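Long-range contacts in glycosyl hydrolase (Bacteroides ovatus, PDB 3QC2), which belongs to the glycosyl hydrolases and probably folds as a five-bladed beta-propeller rich in beta strands: residues N26-P31 / S345-A350; T53-A58 / F325-V330; A58-G63 / V330-K335; E64-Y69 / L86-S91; T102-P107 / K157-H162. All coordinates share one frame; numbering follows the deposited sequence. Where two conformers were deposited one is given.

Overall arrangement
Four of the five contacts lie round the strands 52-61, 64-72 and 324-332, consistent with neighbouring blades of a beta-propeller. Interaction 2 is the innermost, its centre about 5 Å from that of the chain; interaction 3 continues the same two strands outward, sharing Ala-58 and Val-330, with centres about 13 Å apart. Interaction 4 forms the next pairing in the sheet, and Leu-68 O receives Ala-57 N of interaction 2. Interaction 1 joins in through Thr-53, whose N lies 3.0 Å from Ser-345 O. Interaction 5, centred about 13 Å from interaction 4 and 22 Å from interaction 1, is attached to interaction 4 through Leu-86, whose backbone bonds to Val-104 and Phe-105.

Interaction 1: N26-P31 / S345-A350; sequences NPVISP and SKVGVA
The carbonyl oxygen of Ile-29 has two partners: Val-347 N donates to it in the carbonyl plane at 2.9 Å, and Thr-53 OG1 adds a weak hydrogen bond. One residue back, Val-28 N reaches Val-347 O at 3.0 Å with a bent N-H angle of 134°. Val-28 and Ile-29 thus both face Val-347, a classic beta bulge at the single antiparallel bridge between this loop and strand 346-352.

Beyond the bulge the side chain of Asn-26 pairs with Val-349. Its OD1 takes Val-349 N at 2.9 Å, while ND2 gives a hydrogen bond of the same length to Val-349 O, in the amide plane. With CG beside its own backbone N (chi1 -73°), the amide is brought against the strand edge, where the two bonds fix its rotation.

Val-28 spreads its methyls over the valines of the strand, CG2 against Val-347 CG1 at 3.6 Å and CG1 against Val-349 CG1 at 3.5 Å. Pro-27, preceded by a cis peptide bond, runs alongside the aliphatic part of Lys-346, Pro-27 CG to Lys-346 CD 3.7 Å.

An early piece of chain therefore lines the edge of the C-terminal three-stranded sheet, consistent with the way beta-propellers bring early and late parts of the chain together. Because Asn-26 mimics a backbone amide, the polar edge of the strand stays paired where the loop itself departs from strand geometry.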
# COMPACT_ATOMS: atom_id res chain seq x y z
N ASN A 26 -7.91 -11.37 13.71
CA ASN A 26 -7.16 -10.12 13.79
C ASN A 26 -6.73 -9.71 15.19
O ASN A 26 -7.43 -9.98 16.15
CB ASN A 26 -7.96 -8.99 13.15
CG ASN A 26 -8.00 -9.08 11.64
OD1 ASN A 26 -6.95 -9.13 10.99
ND2 ASN A 26 -9.21 -9.07 11.06
N PRO A 27 -5.55 -9.07 15.30
CA PRO A 27 -4.61 -8.72 14.21
C PRO A 27 -3.81 -9.96 13.76
O PRO A 27 -3.47 -10.81 14.60
CB PRO A 27 -3.69 -7.70 14.85
CG PRO A 27 -3.69 -8.05 16.31
CD PRO A 27 -5.04 -8.64 16.62
N VAL A 28 -3.53 -10.06 12.45
CA VAL A 28 -2.79 -11.23 11.92
C VAL A 28 -1.27 -11.17 12.20
O VAL A 28 -0.61 -12.22 12.31
CB VAL A 28 -3.03 -11.43 10.40
CG1 VAL A 28 -4.50 -11.69 10.14
CG2 VAL A 28 -2.54 -10.21 9.60
N ILE A 29 -0.73 -9.96 12.30
CA ILE A 29 0.70 -9.76 12.57
C ILE A 29 0.86 -8.60 13.54
O ILE A 29 0.41 -7.50 13.27
CB ILE A 29 1.49 -9.47 11.27
CG1 ILE A 29 1.41 -10.69 10.32
CG2 ILE A 29 2.92 -9.15 11.58
CD1 ILE A 29 2.05 -10.47 8.97
N SER A 30 1.50 -8.88 14.68
CA SER A 30 1.76 -7.89 15.71
C SER A 30 3.24 -7.85 16.04
O SER A 30 3.99 -8.78 15.69
CB SER A 30 0.97 -8.23 16.97
OG SER A 30 -0.41 -8.21 16.71
N PRO A 31 3.69 -6.76 16.71
CA PRO A 31 5.11 -6.66 17.09
C PRO A 31 5.59 -7.80 18.01
O PRO A 31 4.83 -8.28 18.87
CB PRO A 31 5.19 -5.32 17.83
CG PRO A 31 4.01 -4.55 17.37
CD PRO A 31 2.95 -5.53 17.03
N SER A 345 0.56 0.17 13.83
CA SER A 345 1.27 -0.76 14.72
C SER A 345 1.02 -2.27 14.49
O SER A 345 1.82 -3.07 14.90
CB SER A 345 0.97 -0.40 16.17
OG SER A 345 -0.36 -0.64 16.46
N LYS A 346 -0.08 -2.63 13.83
CA LYS A 346 -0.41 -4.05 13.55
C LYS A 346 -0.91 -4.24 12.10
O LYS A 346 -1.17 -3.26 11.40
CB LYS A 346 -1.48 -4.54 14.54
CG LYS A 346 -1.12 -4.26 16.00
CD LYS A 346 -2.14 -4.80 16.94
CE LYS A 346 -1.92 -4.25 18.37
NZ LYS A 346 -0.58 -4.59 18.92
N VAL A 347 -1.00 -5.49 11.66
CA VAL A 347 -1.53 -5.81 10.32
C VAL A 347 -2.86 -6.52 10.47
O VAL A 347 -3.00 -7.39 11.31
CB VAL A 347 -0.59 -6.72 9.51
CG1 VAL A 347 -1.25 -7.14 8.17
CG2 VAL A 347 0.73 -6.04 9.26
N GLY A 348 -3.82 -6.14 9.65
CA GLY A 348 -5.13 -6.75 9.68
C GLY A 348 -5.52 -7.28 8.33
O GLY A 348 -4.93 -6.90 7.31
N VAL A 349 -6.52 -8.17 8.33
CA VAL A 349 -7.06 -8.74 7.11
C VAL A 349 -8.60 -8.64 7.13
O VAL A 349 -9.22 -8.69 8.19
CB VAL A 349 -6.66 -10.21 6.93
CG1 VAL A 349 -7.29 -11.10 8.05
CG2 VAL A 349 -7.06 -10.73 5.53
N ALA A 350 -9.17 -8.48 5.95
CA ALA A 350 -10.64 -8.44 5.75
C ALA A 350 -10.87 -9.12 4.42
O ALA A 350 -10.06 -8.98 3.52
CB ALA A 350 -11.14 -7.05 5.73

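Interaction 2: T53-A58 / F325-V330; sequences TFNPAA and FIEGMV
Glu-327 reaches across to Asn-55 and Pro-56, beginning with CB, which sits 3.2 Å from Pro-56 O. CG anti to the backbone N (chi1 -170°) and an extended chain beyond it carry the side chain past the same carbonyl toward Asn-55. There CD lies close to the Asn-55 carbonyl, and the carboxylate divides: OE1 comes to 3.1 Å from Asn-55 CB and has no polar partner in the model, whereas OE2 stands 3.3 Å from Asn-55 O, two acceptors side by side. Arg-125 offers OE2 a long, weak ion pair.

Strands 56-58 and 325-330 run nearly parallel, 19° apart with axes 4.7 Å from each other, yet no direct hydrogen bond joins them. This is consistent with the innermost strands of adjacent propeller blades converging near the central axis. Glu-327 and Gly-328 also form a classic bulge opposite Tyr-339. Two waters link the backbones instead: one accepts from Met-329 N and lies 2.7 Å from Ala-58 O, the other accepts from Ala-58 N and donates to Glu-327 O. The Asn-55 amide, hydrogen-bonded through ND2 to Asp-123, lies obliquely by the Phe-325 ring, Asn-55 OD1 3.5 Å from Phe-325 CD2. Farther along, Ala-58 CB meets Val-330 CG2 at 3.6 Å.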
# COMPACT_ATOMS: atom_id res chain seq x y z
N THR A 53 4.42 -3.45 13.47
CA THR A 53 4.39 -4.32 12.28
C THR A 53 3.11 -3.94 11.53
O THR A 53 2.04 -4.27 11.95
CB THR A 53 4.40 -5.83 12.62
OG1 THR A 53 3.32 -6.14 13.50
CG2 THR A 53 5.70 -6.23 13.28
N PHE A 54 3.25 -3.22 10.41
CA PHE A 54 2.09 -2.70 9.73
C PHE A 54 2.32 -2.49 8.21
O PHE A 54 3.15 -3.20 7.62
CB PHE A 54 1.62 -1.41 10.45
CG PHE A 54 2.66 -0.26 10.46
CD1 PHE A 54 3.90 -0.40 11.13
CD2 PHE A 54 2.36 0.98 9.87
CE1 PHE A 54 4.83 0.67 11.15
CE2 PHE A 54 3.30 2.06 9.89
CZ PHE A 54 4.53 1.90 10.54
N ASN A 55 1.52 -1.58 7.59
CA ASN A 55 1.61 -1.23 6.15
C ASN A 55 2.23 -2.32 5.29
O ASN A 55 3.38 -2.20 4.85
CB ASN A 55 2.39 0.08 5.98
CG ASN A 55 1.64 1.28 6.53
OD1 ASN A 55 0.59 1.14 7.18
ND2 ASN A 55 2.18 2.47 6.28
N PRO A 56 1.45 -3.38 5.01
CA PRO A 56 1.97 -4.54 4.29
C PRO A 56 1.68 -4.63 2.80
O PRO A 56 0.70 -4.06 2.32
CB PRO A 56 1.23 -5.68 4.96
CG PRO A 56 -0.19 -5.06 5.22
CD PRO A 56 0.04 -3.57 5.43
N ALA A 57 2.54 -5.36 2.10
CA ALA A 57 2.33 -5.70 0.72
C ALA A 57 1.83 -7.14 0.76
O ALA A 57 2.06 -7.86 1.75
CB ALA A 57 3.61 -5.60 -0.06
N ALA A 58 1.17 -7.57 -0.30
CA ALA A 58 0.64 -8.93 -0.34
C ALA A 58 0.62 -9.42 -1.76
O ALA A 58 0.35 -8.65 -2.69
CB ALA A 58 -0.75 -8.97 0.27
N PHE A 325 -4.95 1.56 7.02
CA PHE A 325 -4.23 1.93 5.80
C PHE A 325 -4.12 0.69 4.88
O PHE A 325 -3.28 -0.19 5.12
CB PHE A 325 -2.86 2.48 6.18
CG PHE A 325 -2.12 3.12 5.06
CD1 PHE A 325 -2.41 4.42 4.69
CD2 PHE A 325 -1.13 2.45 4.39
CE1 PHE A 325 -1.72 5.05 3.65
CE2 PHE A 325 -0.43 3.06 3.36
CZ PHE A 325 -0.74 4.37 2.99
N ILE A 326 -4.98 0.62 3.84
CA ILE A 326 -4.99 -0.53 2.91
C ILE A 326 -3.80 -0.47 1.98
O ILE A 326 -3.43 0.61 1.50
CB ILE A 326 -6.34 -0.70 2.13
CG1 ILE A 326 -6.64 0.50 1.22
CG2 ILE A 326 -7.49 -0.92 3.09
CD1 ILE A 326 -7.87 0.29 0.31
N GLU A 327 -3.19 -1.62 1.72
CA GLU A 327 -1.96 -1.66 0.93
C GLU A 327 -1.68 -3.00 0.21
O GLU A 327 -0.96 -3.00 -0.81
CB GLU A 327 -0.81 -1.31 1.87
CG GLU A 327 0.53 -1.06 1.23
CD GLU A 327 1.53 -0.44 2.23
OE1 GLU A 327 1.09 0.23 3.17
OE2 GLU A 327 2.73 -0.62 2.06
N GLY A 328 -2.21 -4.11 0.74
CA GLY A 328 -2.01 -5.45 0.14
C GLY A 328 -3.35 -6.05 -0.23
O GLY A 328 -4.36 -5.84 0.47
N MSE A 329 -3.37 -6.84 -1.30
CA MSE A 329 -4.61 -7.42 -1.79
C MSE A 329 -4.32 -8.65 -2.67
O MSE A 329 -3.52 -8.58 -3.59
CB MSE A 329 -5.35 -6.35 -2.57
CG MSE A 329 -6.76 -6.66 -2.92
SE MSE A 329 -7.62 -5.04 -3.66
CE MSE A 329 -9.31 -5.86 -4.16
N VAL A 330 -4.98 -9.77 -2.36
CA VAL A 330 -4.74 -11.01 -3.10
C VAL A 330 -6.03 -11.76 -3.43
O VAL A 330 -6.87 -11.96 -2.57
CB VAL A 330 -3.82 -11.99 -2.29
CG1 VAL A 330 -3.42 -13.16 -3.15
CG2 VAL A 330 -2.56 -11.28 -1.75
O HOH W 1 -1.45 -6.74 -3.28
O HOH W 2 0.82 -5.00 -2.33

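Interaction 3: A58-G63 / V330-K335; sequences ATLYNG and VYFKNK
Val-330 sets its two methyls against Ala-58 CB, the backbone N of Thr-59 and Leu-60 CB. CG2, which also packs on Ala-58, comes to 3.5 Å from Thr-59 N; Val-330 CG1, anti to the backbone N, lies 4.2 Å from Leu-60 CB. The isopropyl group thus lies against the later part of strand 52-61, with no hydrogen bond crossing the interface.

Phe-332 and Leu-60 meet farther out, their side chains crossing at about a right angle. Leu-60 CD1 approaches Phe-332 CD1 obliquely at 3.8 Å; both residues hold CG anti to the backbone N (chi1 -177° and -175°), which brings the two side chains together. At its edge and close to its plane, the phenyl ring meets Gly-63 O, 3.4 Å from Phe-332 CE1, a position in which the slightly positive ring hydrogens can face the carbonyl oxygen. Lys-333 CG lies over one ring face.

The strands diverge here by 40°, more splayed than nearer the centre of the chain. Each leads into a tight connection, the one after Phe-332 being a type I' turn to Lys-335. Ile-65 of strand 64-72 touches both Val-330 and Phe-332, Tyr-337 of strand 335-342 packs on Phe-332, and Leu-60 O accepts a hydrogen bond from Tyr-134 at the start of strand 134-141.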
# COMPACT_ATOMS: atom_id res chain seq x y z
N ALA A 58 1.17 -7.57 -0.30
CA ALA A 58 0.64 -8.93 -0.34
C ALA A 58 0.62 -9.42 -1.76
O ALA A 58 0.35 -8.65 -2.69
CB ALA A 58 -0.75 -8.97 0.27
N THR A 59 0.91 -10.70 -1.94
CA THR A 59 0.91 -11.28 -3.25
C THR A 59 0.75 -12.79 -3.19
O THR A 59 0.65 -13.36 -2.11
CB THR A 59 2.21 -10.89 -4.01
OG1 THR A 59 2.13 -11.34 -5.36
CG2 THR A 59 3.45 -11.48 -3.33
N LEU A 60 0.69 -13.42 -4.36
CA LEU A 60 0.55 -14.85 -4.48
C LEU A 60 1.88 -15.46 -4.90
O LEU A 60 2.55 -14.94 -5.81
CB LEU A 60 -0.52 -15.18 -5.51
CG LEU A 60 -0.87 -16.64 -5.73
CD1 LEU A 60 -1.45 -17.24 -4.45
CD2 LEU A 60 -1.85 -16.80 -6.92
N TYR A 61 2.27 -16.55 -4.23
CA TYR A 61 3.53 -17.27 -4.53
C TYR A 61 3.40 -18.74 -4.11
O TYR A 61 3.11 -19.03 -2.95
CB TYR A 61 4.71 -16.61 -3.81
CG TYR A 61 6.08 -17.24 -4.07
CD1 TYR A 61 6.74 -17.07 -5.29
CD2 TYR A 61 6.74 -17.98 -3.07
CE1 TYR A 61 8.01 -17.63 -5.53
CE2 TYR A 61 8.02 -18.54 -3.30
CZ TYR A 61 8.64 -18.36 -4.53
OH TYR A 61 9.88 -18.90 -4.77
N ASN A 62 3.61 -19.66 -5.06
CA ASN A 62 3.54 -21.12 -4.80
C ASN A 62 2.25 -21.58 -4.12
O ASN A 62 2.29 -22.35 -3.16
CB ASN A 62 4.76 -21.57 -3.97
CG ASN A 62 5.98 -21.87 -4.82
OD1 ASN A 62 6.19 -21.26 -5.89
ND2 ASN A 62 6.80 -22.82 -4.35
N GLY A 63 1.12 -21.10 -4.61
CA GLY A 63 -0.19 -21.47 -4.04
C GLY A 63 -0.42 -20.97 -2.61
O GLY A 63 -1.28 -21.48 -1.90
N VAL A 330 -4.98 -9.77 -2.36
CA VAL A 330 -4.74 -11.01 -3.10
C VAL A 330 -6.03 -11.76 -3.43
O VAL A 330 -6.87 -11.96 -2.57
CB VAL A 330 -3.82 -11.99 -2.29
CG1 VAL A 330 -3.42 -13.16 -3.15
CG2 VAL A 330 -2.56 -11.28 -1.75
N TYR A 331 -6.16 -12.17 -4.69
CA TYR A 331 -7.29 -12.98 -5.12
C TYR A 331 -6.84 -14.41 -4.87
O TYR A 331 -5.94 -14.92 -5.56
CB TYR A 331 -7.61 -12.74 -6.59
CG TYR A 331 -8.84 -13.45 -7.08
CD1 TYR A 331 -10.07 -13.25 -6.46
CD2 TYR A 331 -8.80 -14.29 -8.20
CE1 TYR A 331 -11.22 -13.88 -6.92
CE2 TYR A 331 -9.94 -14.92 -8.67
CZ TYR A 331 -11.15 -14.71 -8.02
OH TYR A 331 -12.29 -15.33 -8.47
N PHE A 332 -7.45 -15.05 -3.89
CA PHE A 332 -7.03 -16.38 -3.45
C PHE A 332 -8.24 -17.24 -3.16
O PHE A 332 -9.10 -16.85 -2.39
CB PHE A 332 -6.16 -16.21 -2.20
CG PHE A 332 -5.54 -17.48 -1.68
CD1 PHE A 332 -4.48 -18.10 -2.38
CD2 PHE A 332 -5.96 -18.05 -0.48
CE1 PHE A 332 -3.90 -19.26 -1.91
CE2 PHE A 332 -5.36 -19.22 0.01
CZ PHE A 332 -4.33 -19.82 -0.70
N LYS A 333 -8.29 -18.41 -3.81
CA LYS A 333 -9.40 -19.35 -3.63
C LYS A 333 -10.76 -18.66 -3.85
O LYS A 333 -11.66 -18.77 -3.02
CB LYS A 333 -9.33 -20.03 -2.26
CG LYS A 333 -8.13 -20.98 -2.13
CD LYS A 333 -8.08 -21.66 -0.77
CE LYS A 333 -7.07 -22.84 -0.77
NZ LYS A 333 -6.95 -23.51 0.58
N ASN A 334 -10.86 -17.94 -4.97
CA ASN A 334 -12.09 -17.24 -5.40
C ASN A 334 -12.63 -16.11 -4.46
O ASN A 334 -13.80 -15.73 -4.54
CB ASN A 334 -13.20 -18.26 -5.72
CG ASN A 334 -12.76 -19.28 -6.77
OD1 ASN A 334 -11.96 -18.97 -7.68
ND2 ASN A 334 -13.26 -20.50 -6.66
N LYS A 335 -11.76 -15.59 -3.59
CA LYS A 335 -12.12 -14.48 -2.67
C LYS A 335 -11.00 -13.48 -2.65
O LYS A 335 -9.86 -13.80 -2.98
CB LYS A 335 -12.39 -14.98 -1.25
CG LYS A 335 -13.59 -15.91 -1.12
CD LYS A 335 -13.82 -16.32 0.35
CE LYS A 335 -14.85 -17.45 0.48
NZ LYS A 335 -15.04 -17.87 1.91

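Interaction 4: E64-Y69 / L86-S91; sequences EIVVLY and LGYATS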
# COMPACT_ATOMS: atom_id res chain seq x y z
N GLU A 64 0.35 -19.95 -2.19
CA GLU A 64 0.24 -19.37 -0.84
C GLU A 64 0.26 -17.88 -0.90
O GLU A 64 0.82 -17.29 -1.83
CB GLU A 64 1.41 -19.83 0.03
CG GLU A 64 1.39 -21.30 0.37
CD GLU A 64 2.56 -21.71 1.28
OE1 GLU A 64 3.53 -20.92 1.41
OE2 GLU A 64 2.51 -22.83 1.84
N ILE A 65 -0.34 -17.24 0.10
CA ILE A 65 -0.32 -15.79 0.21
C ILE A 65 0.92 -15.37 0.99
O ILE A 65 1.11 -15.81 2.12
CB ILE A 65 -1.56 -15.26 0.94
CG1 ILE A 65 -2.82 -15.51 0.12
CG2 ILE A 65 -1.39 -13.74 1.26
CD1 ILE A 65 -4.09 -15.05 0.78
N VAL A 66 1.76 -14.53 0.38
CA VAL A 66 2.96 -14.01 1.04
C VAL A 66 2.75 -12.53 1.36
O VAL A 66 2.26 -11.76 0.53
CB VAL A 66 4.22 -14.16 0.17
CG1 VAL A 66 5.38 -13.37 0.75
CG2 VAL A 66 4.60 -15.64 0.02
N VAL A 67 3.10 -12.15 2.58
CA VAL A 67 3.00 -10.79 3.01
C VAL A 67 4.37 -10.27 3.43
O VAL A 67 5.11 -10.97 4.11
CB VAL A 67 2.01 -10.63 4.21
CG1 VAL A 67 2.28 -9.35 4.99
CG2 VAL A 67 0.54 -10.69 3.73
N LEU A 68 4.71 -9.07 2.96
CA LEU A 68 5.90 -8.37 3.42
C LEU A 68 5.38 -7.20 4.23
O LEU A 68 4.68 -6.33 3.70
CB LEU A 68 6.80 -7.89 2.29
CG LEU A 68 7.83 -8.91 1.80
CD1 LEU A 68 7.16 -10.04 1.11
CD2 LEU A 68 8.82 -8.23 0.88
N TYR A 69 5.72 -7.18 5.52
CA TYR A 69 5.23 -6.16 6.42
C TYR A 69 6.31 -5.19 6.87
O TYR A 69 7.45 -5.58 7.11
CB TYR A 69 4.56 -6.80 7.66
CG TYR A 69 5.43 -7.79 8.45
CD1 TYR A 69 5.48 -9.14 8.10
CD2 TYR A 69 6.18 -7.36 9.54
CE1 TYR A 69 6.28 -10.05 8.83
CE2 TYR A 69 6.98 -8.26 10.27
CZ TYR A 69 7.02 -9.61 9.91
OH TYR A 69 7.78 -10.48 10.62
N LEU A 86 11.54 -4.71 6.07
CA LEU A 86 10.40 -5.54 5.67
C LEU A 86 10.50 -6.97 6.15
O LEU A 86 11.48 -7.68 5.83
CB LEU A 86 10.20 -5.51 4.16
CG LEU A 86 10.07 -4.13 3.51
CD1 LEU A 86 9.75 -4.30 2.05
CD2 LEU A 86 9.02 -3.28 4.17
N GLY A 87 9.50 -7.39 6.92
CA GLY A 87 9.40 -8.75 7.41
C GLY A 87 8.71 -9.59 6.36
O GLY A 87 8.02 -9.05 5.49
N TYR A 88 8.90 -10.90 6.43
CA TYR A 88 8.33 -11.86 5.46
C TYR A 88 7.45 -12.86 6.20
O TYR A 88 7.84 -13.39 7.22
CB TYR A 88 9.48 -12.58 4.74
CG TYR A 88 9.09 -13.69 3.74
CD1 TYR A 88 8.71 -14.96 4.18
CD2 TYR A 88 9.14 -13.47 2.36
CE1 TYR A 88 8.38 -15.97 3.27
CE2 TYR A 88 8.81 -14.46 1.45
CZ TYR A 88 8.42 -15.71 1.91
OH TYR A 88 8.10 -16.71 1.00
N ALA A 89 6.25 -13.11 5.66
CA ALA A 89 5.29 -14.06 6.25
C ALA A 89 4.52 -14.75 5.14
O ALA A 89 4.21 -14.14 4.12
CB ALA A 89 4.36 -13.35 7.16
N THR A 90 4.21 -16.02 5.36
CA THR A 90 3.47 -16.82 4.38
C THR A 90 2.23 -17.42 5.02
O THR A 90 2.20 -17.66 6.23
CB THR A 90 4.38 -17.95 3.78
OG1 THR A 90 3.71 -18.59 2.69
CG2 THR A 90 4.75 -18.97 4.84
N SER A 91 1.19 -17.65 4.21
CA SER A 91 -0.07 -18.22 4.70
C SER A 91 -0.73 -19.15 3.68
O SER A 91 -0.68 -18.90 2.47
CB SER A 91 -1.05 -17.11 5.04
OG SER A 91 -2.31 -17.63 5.41
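Gly-87 lies under the ring of Tyr-69: its CA stands 3.6 Å from the ring centroid, 15° off the normal, a CH-pi contact over the face. The ring edge meets Ala-89 CB at 4.2 Å from Tyr-69 CE1. Tyr-69 can fold back over its partner strand because CG sits between the backbone N and carbonyl carbon (chi1 56°).

On the other face of the sheet, Val-66 CG1 approaches the Tyr-88 ring obliquely, 3.7 Å from CE2, and Leu-68 CD1 reaches the same ring at CD2. Toward the open end of the hairpin Thr-90 OG1 donates to Glu-64 OE1 from above the carboxylate plane; since Thr-90 has two conformers, this bond is not assured.

Between the two faces runs a regular antiparallel ladder. Ile-65, Val-67 and Tyr-69 form hydrogen-bonded pairs with Ser-91, Ala-89 and Gly-87, giving six backbone bonds, from Gly-87 N to Tyr-69 O at 2.7 Å to Tyr-69 N to Gly-87 O at 3.0 Å. The last donor is lifted 36° above the carbonyl plane, beside a short Leu-68 CA to Gly-87 O approach of 3.0 Å.

In the second shell, Glu-49 and Arg-99 hydrogen-bond Tyr-69 OH, and Lys-157 makes a cation-pi contact with Tyr-88. Anchored at both its hydroxyl and its face, the Tyr-69 ring probably has little freedom to turn within this beta hairpin.

Interaction 5: T102-P107 / K157-H162; sequences TPVFYP and KDWTKH
Lys-161 and Tyr-106 make the direct polar link: NZ donates to Tyr-106 O at 2.7 Å, from 36° above the carbonyl plane. Salt bridges to Glu-116 and Asp-110 hold the same ammonium group, so a backbone carbonyl shares it with two acids. A second polar link is indirect. Val-104 O and Lys-157 O, 3.4 Å apart, share a water that lies 2.7 Å from each of them.

The aromatic contact is an offset edge-to-face pair: Phe-105 turns its edge to the face of the Trp-159 five-membered ring, centroids 5.2 Å apart and planes at 71°.

Apolar packing completes the interface: Phe-105 CD1 rests on Trp-159 CB at 3.6 Å, and the extended Lys-161 chain places CE 3.7 Å from Phe-105 CE1.

The loop 102-107 is itself hydrogen-bonded to Leu-86 on strand 84-91, while Trp-159 packs on Ala-151 of strand 146-153; the contact therefore spans two four-stranded sheets, with Phe-105 also touching Cys-121 of strand 120-128.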
# COMPACT_ATOMS: atom_id res chain seq x y z
N THR A 102 13.83 -12.92 10.82
CA THR A 102 14.74 -11.87 10.36
C THR A 102 14.12 -11.17 9.13
O THR A 102 13.38 -11.80 8.37
CB THR A 102 16.13 -12.44 10.03
OG1 THR A 102 16.03 -13.38 8.96
CG2 THR A 102 16.75 -13.15 11.26
N PRO A 103 14.41 -9.86 8.94
CA PRO A 103 13.83 -9.14 7.78
C PRO A 103 14.46 -9.58 6.46
O PRO A 103 15.62 -9.97 6.43
CB PRO A 103 14.17 -7.67 8.09
CG PRO A 103 15.41 -7.71 8.90
CD PRO A 103 15.38 -9.03 9.68
N VAL A 104 13.68 -9.51 5.38
CA VAL A 104 14.17 -9.90 4.05
C VAL A 104 14.56 -8.71 3.18
O VAL A 104 15.14 -8.89 2.11
CB VAL A 104 13.14 -10.76 3.29
CG1 VAL A 104 12.89 -12.07 4.04
CG2 VAL A 104 11.84 -9.99 3.07
N PHE A 105 14.22 -7.50 3.62
CA PHE A 105 14.53 -6.30 2.88
C PHE A 105 14.83 -5.19 3.88
O PHE A 105 14.02 -4.89 4.74
CB PHE A 105 13.36 -5.94 1.96
CG PHE A 105 13.70 -4.92 0.91
CD1 PHE A 105 14.50 -5.28 -0.18
CD2 PHE A 105 13.19 -3.62 0.98
CE1 PHE A 105 14.82 -4.32 -1.19
CE2 PHE A 105 13.49 -2.66 -0.01
CZ PHE A 105 14.31 -3.02 -1.10
N TYR A 106 16.00 -4.58 3.75
CA TYR A 106 16.44 -3.56 4.68
C TYR A 106 17.56 -2.69 4.09
O TYR A 106 18.14 -3.05 3.07
CB TYR A 106 16.94 -4.25 5.96
CG TYR A 106 17.86 -5.44 5.67
CD1 TYR A 106 19.24 -5.26 5.54
CD2 TYR A 106 17.34 -6.74 5.52
CE1 TYR A 106 20.08 -6.34 5.27
CE2 TYR A 106 18.18 -7.82 5.24
CZ TYR A 106 19.55 -7.61 5.12
OH TYR A 106 20.39 -8.66 4.85
N PRO A 107 17.84 -1.52 4.71
CA PRO A 107 18.96 -0.71 4.24
C PRO A 107 20.27 -1.42 4.57
O PRO A 107 20.38 -2.04 5.63
CB PRO A 107 18.81 0.60 5.02
CG PRO A 107 18.01 0.24 6.21
CD PRO A 107 17.09 -0.84 5.79
N LYS A 157 12.34 -13.03 -1.48
CA LYS A 157 13.36 -12.97 -0.39
C LYS A 157 14.66 -12.28 -0.84
O LYS A 157 15.21 -11.44 -0.13
CB LYS A 157 13.67 -14.37 0.17
CG LYS A 157 12.53 -14.97 1.04
CD LYS A 157 13.00 -16.24 1.80
CE LYS A 157 11.92 -16.73 2.78
NZ LYS A 157 12.32 -17.97 3.54
N ASP A 158 15.15 -12.66 -2.03
CA ASP A 158 16.37 -12.08 -2.60
C ASP A 158 15.99 -10.95 -3.54
O ASP A 158 15.66 -11.19 -4.71
CB ASP A 158 17.16 -13.15 -3.33
CG ASP A 158 17.55 -14.31 -2.42
OD1 ASP A 158 17.84 -14.07 -1.22
OD2 ASP A 158 17.56 -15.46 -2.90
N TRP A 159 16.05 -9.72 -3.03
CA TRP A 159 15.65 -8.52 -3.80
C TRP A 159 16.79 -7.77 -4.44
O TRP A 159 17.90 -7.72 -3.88
CB TRP A 159 14.88 -7.57 -2.89
CG TRP A 159 13.63 -8.15 -2.42
CD1 TRP A 159 13.44 -8.89 -1.30
CD2 TRP A 159 12.35 -8.07 -3.07
NE1 TRP A 159 12.11 -9.26 -1.20
CE2 TRP A 159 11.43 -8.77 -2.28
CE3 TRP A 159 11.91 -7.46 -4.25
CZ2 TRP A 159 10.08 -8.89 -2.62
CZ3 TRP A 159 10.56 -7.57 -4.59
CH2 TRP A 159 9.67 -8.29 -3.78
N THR A 160 16.52 -7.19 -5.61
CA THR A 160 17.48 -6.36 -6.32
C THR A 160 16.96 -4.93 -6.29
O THR A 160 15.87 -4.66 -6.78
CB THR A 160 17.64 -6.79 -7.77
OG1 THR A 160 17.99 -8.17 -7.83
CG2 THR A 160 18.73 -5.96 -8.46
N LYS A 161 17.74 -4.03 -5.69
CA LYS A 161 17.36 -2.63 -5.58
C LYS A 161 17.76 -1.88 -6.84
O LYS A 161 18.94 -1.90 -7.23
CB LYS A 161 18.03 -1.99 -4.37
CG LYS A 161 17.70 -2.71 -3.02
CD LYS A 161 18.37 -1.99 -1.84
CE LYS A 161 18.03 -2.65 -0.52
NZ LYS A 161 18.60 -1.90 0.65
N HIS A 162 16.79 -1.23 -7.49
CA HIS A 162 17.05 -0.49 -8.72
C HIS A 162 17.02 1.03 -8.51
O HIS A 162 17.22 1.79 -9.47
CB HIS A 162 16.02 -0.88 -9.78
CG HIS A 162 16.03 -2.34 -10.12
ND1 HIS A 162 16.88 -2.88 -11.06
CD2 HIS A 162 15.28 -3.37 -9.66
CE1 HIS A 162 16.67 -4.18 -11.15
NE2 HIS A 162 15.70 -4.51 -10.31
O HOH W 3 17.12 -10.72 1.67